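Beta-1,4-mannanase (Aplysia kurodai, PDB 3VUP) hydrolyses beta-1,4-mannosidic linkages in mannan and probably serves digestion in the sea hare. Local coordinates at residues F276-A280 with S281-L285; M302-T305 with Q306-Y310. All blocks are in the same frame, centred on the assembly; numbering follows the deposited sequence.

In the fold
Following the chain from the N terminus, contact 1 comes first, in the loop between barrel strands 259-262 and 289-293. Contact 2 opens after strand 289-293 has been completed, at the start of helix 304-313, which leads on to strand 318-322. The two lie in series, so neither encloses nor crosses the other. Each is a local turn rather than the closure of a long loop. The centres of contact 1 and contact 2 are about 17 Å apart, yet the two touch. Tyr310 OH of contact 2 lies 2.7 Å from His278 O of contact 1, a probable hydrogen bond. Met302 CE also packs on Phe276 O. Together they tie the loop before strand 289-293 to the helix after it in this TIM barrel.

Contact 1. Residues F276-A280 with S281-L285; sequences FTHQA and SDYGL
Gln279 and Asp282 meet in a local contact at a 3-10 turn, where a backbone N-H bonds to a carboxylate three residues on, in the surface loop between barrel strands 259-262 and 289-293. Gln279 N donates to Asp282 OD2 at 2.9 Å, with an N-H...O angle of 164°, and Asp282 N returns a bond to Gln279 O, also at 2.9 Å. The backbone N-H of Gln279 meets OD2 from above the carboxylate plane. With chi1 at -67°, Asp282 CG stands beside its own backbone N, which turns the carboxylate back toward Gln279. A water joins the outer ends, accepting from Gln279 NE2 and donating to Asp282 OD1. Asp282 OD2 also lies at the edge of the His278 ring, 3.3 Å from His278 CB, with ring and carboxylate planes nearly perpendicular. One residue further on, Tyr283 N bonds to Ala280 O at 3.2 Å, and a second water links Ala280 O to Leu285 N. The Tyr283 ring runs back past Gln279 O, which lies 3.4 Å from Tyr283 CE2, and Tyr283 OH, 3.6 Å from His278 CB, is hydrogen-bonded to Val273 O. Without the Asp282 carboxylate, as with an alanine here, Gln279 N would probably lose its acceptor and the first water an oxygen it donates to. The carboxylate closes the turn through a backbone N-H, and the His278 ring, whose ND1 is hydrogen-bonded to Ala274 O, may feel its negative charge.

Contact 2. Residues M302-T305 with Q306-Y310; sequences MTIT and QMFNY
Thr303 and Gln306 cross at the first turn of helix 304-313, each side chain reaching the other's backbone N-H in a capping box. Thr303 is the N-cap. Its chi1 of 66° swings OG1 to the side facing Gln306 N, and Thr303 OG1 takes the bond from Gln306 N at 3.0 Å. The Gln306 chain is extended beyond CG and runs back across Thr303, with Gln306 CG 3.3 Å from Thr303 OG1. Its OE1 accepts from Thr303 N at 2.9 Å, with the donor tilted only 15° from the amide carbonyl plane. Met302, just before the cap, lays its extended chain over the next turn. Its CB touches Met307 CG at 3.6 Å, and its CE reaches Tyr310 CD2 at 4.0 Å. The sulfur lies oblique to the ring of Tyr310, whose hydroxyl is the one bonded to His278 O; this is a Met-aromatic contact.

On another side of the helix, Ile304 and Phe308 lie side by side and point the same way. Ile304 CG1 meets the edge of the phenylalanine ring, 3.9 Å from Phe308 CE2. The Phe308 ring continues toward strand 318-322, where it packs on Ala319 and Ser321. Thr305 and Asn309 also run alongside each other. Thr305 O is gripped by two donors, Asn309 N at 3.0 Å and Asn309 ND2 at 2.9 Å, which arrive from opposite faces of its carbonyl plane. The capping box therefore supplies acceptors to two N-H groups at the helix start, while the two bonds of ND2, to Thr305 O and to Asn337 OD1 of helix 324-338, hold the Asn309 amide in its rotation.

Contact 1. Residues F276-A280 with S281-L285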
# COMPACT_ATOMS: atom_id res chain seq x y z
N PHE A 276 6.38 -14.49 8.15
CA PHE A 276 7.67 -15.14 7.98
C PHE A 276 7.84 -16.44 8.74
O PHE A 276 8.88 -17.09 8.62
CB PHE A 276 8.81 -14.15 8.26
CG PHE A 276 9.04 -13.21 7.12
CD1 PHE A 276 9.76 -13.64 6.02
CD2 PHE A 276 8.50 -11.94 7.12
CE1 PHE A 276 9.96 -12.81 4.93
CE2 PHE A 276 8.70 -11.10 6.04
CZ PHE A 276 9.42 -11.54 4.95
N THR A 277 6.83 -16.85 9.50
CA THR A 277 6.81 -18.17 10.12
C THR A 277 5.54 -18.94 9.76
O THR A 277 5.26 -19.99 10.34
CB THR A 277 6.95 -18.08 11.64
OG1 THR A 277 5.90 -17.25 12.15
CG2 THR A 277 8.31 -17.52 12.04
N HIS A 278 4.81 -18.42 8.79
CA HIS A 278 3.57 -19.04 8.32
C HIS A 278 3.53 -19.08 6.80
O HIS A 278 4.52 -18.79 6.12
CB HIS A 278 2.38 -18.31 8.93
CG HIS A 278 2.31 -18.48 10.41
ND1 HIS A 278 2.96 -17.64 11.29
CD2 HIS A 278 1.77 -19.47 11.17
CE1 HIS A 278 2.78 -18.07 12.53
NE2 HIS A 278 2.05 -19.18 12.48
N GLN A 279 2.40 -19.51 6.26
CA GLN A 279 2.23 -19.51 4.83
C GLN A 279 0.92 -18.81 4.50
O GLN A 279 0.06 -18.64 5.37
CB GLN A 279 2.31 -20.92 4.25
CG GLN A 279 1.24 -21.86 4.75
CD GLN A 279 1.39 -23.28 4.20
OE1 GLN A 279 1.69 -23.48 3.02
NE2 GLN A 279 1.18 -24.27 5.05
N ALA A 280 0.79 -18.36 3.26
CA ALA A 280 -0.36 -17.55 2.86
C ALA A 280 -1.69 -18.21 3.23
O ALA A 280 -2.60 -17.54 3.72
CB ALA A 280 -0.30 -17.23 1.38
N SER A 281 -1.79 -19.52 3.02
CA SER A 281 -3.05 -20.19 3.28
C SER A 281 -3.46 -20.20 4.75
O SER A 281 -4.63 -20.39 5.06
CB SER A 281 -3.01 -21.62 2.73
OG SER A 281 -1.95 -22.33 3.32
N ASP A 282 -2.51 -19.98 5.66
CA ASP A 282 -2.83 -19.96 7.09
C ASP A 282 -3.78 -18.83 7.47
O ASP A 282 -4.39 -18.87 8.54
CB ASP A 282 -1.56 -19.82 7.93
CG ASP A 282 -0.67 -21.03 7.87
OD1 ASP A 282 -1.17 -22.15 7.67
OD2 ASP A 282 0.56 -20.86 8.04
N TYR A 283 -3.88 -17.81 6.62
CA TYR A 283 -4.66 -16.62 6.97
C TYR A 283 -6.13 -16.72 6.61
O TYR A 283 -6.91 -15.86 7.02
CB TYR A 283 -3.99 -15.36 6.37
CG TYR A 283 -2.62 -15.19 6.98
CD1 TYR A 283 -2.47 -14.57 8.22
CD2 TYR A 283 -1.49 -15.73 6.38
CE1 TYR A 283 -1.23 -14.45 8.82
CE2 TYR A 283 -0.25 -15.62 6.97
CZ TYR A 283 -0.12 -14.99 8.19
OH TYR A 283 1.13 -14.90 8.76
N GLY A 284 -6.51 -17.74 5.86
CA GLY A 284 -7.91 -17.98 5.56
C GLY A 284 -8.55 -16.94 4.66
O GLY A 284 -9.75 -16.69 4.73
N LEU A 285 -7.73 -16.32 3.81
CA LEU A 285 -8.18 -15.27 2.92
C LEU A 285 -8.38 -15.80 1.50
O LEU A 285 -8.01 -16.93 1.19
CB LEU A 285 -7.20 -14.09 2.95
CG LEU A 285 -7.03 -13.49 4.35
CD1 LEU A 285 -5.90 -12.48 4.37
CD2 LEU A 285 -8.31 -12.85 4.87
O HOH W 1 0.34 -24.33 7.92
O HOH W 2 -5.19 -17.10 2.89

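Contact 2. Residues M302-T305 with Q306-Y310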
# COMPACT_ATOMS: atom_id res chain seq x y z
N MET A 302 16.90 -13.99 9.79
CA MET A 302 17.03 -14.32 8.38
C MET A 302 17.88 -13.29 7.65
O MET A 302 17.85 -12.10 7.98
CB MET A 302 15.65 -14.34 7.71
CG MET A 302 14.68 -15.36 8.23
SD MET A 302 13.13 -15.26 7.31
CE MET A 302 12.24 -16.64 7.98
N THR A 303 18.61 -13.73 6.63
CA THR A 303 19.23 -12.78 5.71
C THR A 303 18.14 -12.25 4.77
O THR A 303 17.10 -12.87 4.60
CB THR A 303 20.30 -13.44 4.83
OG1 THR A 303 19.66 -14.40 3.98
CG2 THR A 303 21.38 -14.11 5.68
N ILE A 304 18.39 -11.11 4.12
CA ILE A 304 17.40 -10.58 3.19
C ILE A 304 17.12 -11.58 2.05
O ILE A 304 16.00 -11.69 1.57
CB ILE A 304 17.82 -9.19 2.65
CG1 ILE A 304 16.63 -8.47 2.02
CG2 ILE A 304 18.98 -9.32 1.68
CD1 ILE A 304 15.60 -7.98 3.04
N THR A 305 18.13 -12.34 1.63
CA THR A 305 17.91 -13.34 0.58
C THR A 305 16.98 -14.44 1.09
O THR A 305 16.05 -14.85 0.39
CB THR A 305 19.24 -13.92 0.05
OG1 THR A 305 19.99 -12.87 -0.58
CG2 THR A 305 19.00 -15.02 -0.96
N GLN A 306 17.20 -14.90 2.31
CA GLN A 306 16.30 -15.87 2.91
C GLN A 306 14.88 -15.33 2.98
O GLN A 306 13.92 -16.08 2.80
CB GLN A 306 16.79 -16.30 4.29
CG GLN A 306 17.97 -17.26 4.21
CD GLN A 306 18.61 -17.50 5.55
OE1 GLN A 306 18.66 -16.62 6.41
NE2 GLN A 306 19.11 -18.71 5.75
N MET A 307 14.75 -14.03 3.25
CA MET A 307 13.43 -13.42 3.38
C MET A 307 12.69 -13.41 2.04
O MET A 307 11.54 -13.82 1.97
CB MET A 307 13.52 -12.02 4.00
CG MET A 307 14.10 -12.04 5.41
SD MET A 307 14.18 -10.43 6.19
CE MET A 307 12.50 -10.28 6.78
N PHE A 308 13.35 -12.95 0.98
CA PHE A 308 12.71 -12.95 -0.33
C PHE A 308 12.33 -14.36 -0.77
O PHE A 308 11.23 -14.60 -1.28
CB PHE A 308 13.60 -12.29 -1.39
CG PHE A 308 13.41 -10.79 -1.48
CD1 PHE A 308 12.41 -10.25 -2.28
CD2 PHE A 308 14.23 -9.93 -0.77
CE1 PHE A 308 12.24 -8.88 -2.37
CE2 PHE A 308 14.06 -8.56 -0.86
CZ PHE A 308 13.06 -8.03 -1.66
N ASN A 309 13.22 -15.32 -0.54
CA ASN A 309 12.93 -16.72 -0.87
C ASN A 309 11.77 -17.25 -0.04
O ASN A 309 10.91 -17.96 -0.55
CB ASN A 309 14.17 -17.60 -0.72
CG ASN A 309 15.09 -17.52 -1.92
OD1 ASN A 309 14.96 -18.29 -2.85
ND2 ASN A 309 16.00 -16.57 -1.91
N TYR A 310 11.76 -16.91 1.25
CA TYR A 310 10.69 -17.38 2.12
C TYR A 310 9.34 -16.94 1.58
O TYR A 310 8.41 -17.73 1.47
CB TYR A 310 10.88 -16.89 3.57
CG TYR A 310 9.88 -17.52 4.48
CD1 TYR A 310 8.58 -17.04 4.56
CD2 TYR A 310 10.19 -18.66 5.22
CE1 TYR A 310 7.64 -17.66 5.35
CE2 TYR A 310 9.26 -19.28 6.03
CZ TYR A 310 7.98 -18.77 6.08
OH TYR A 310 7.05 -19.40 6.88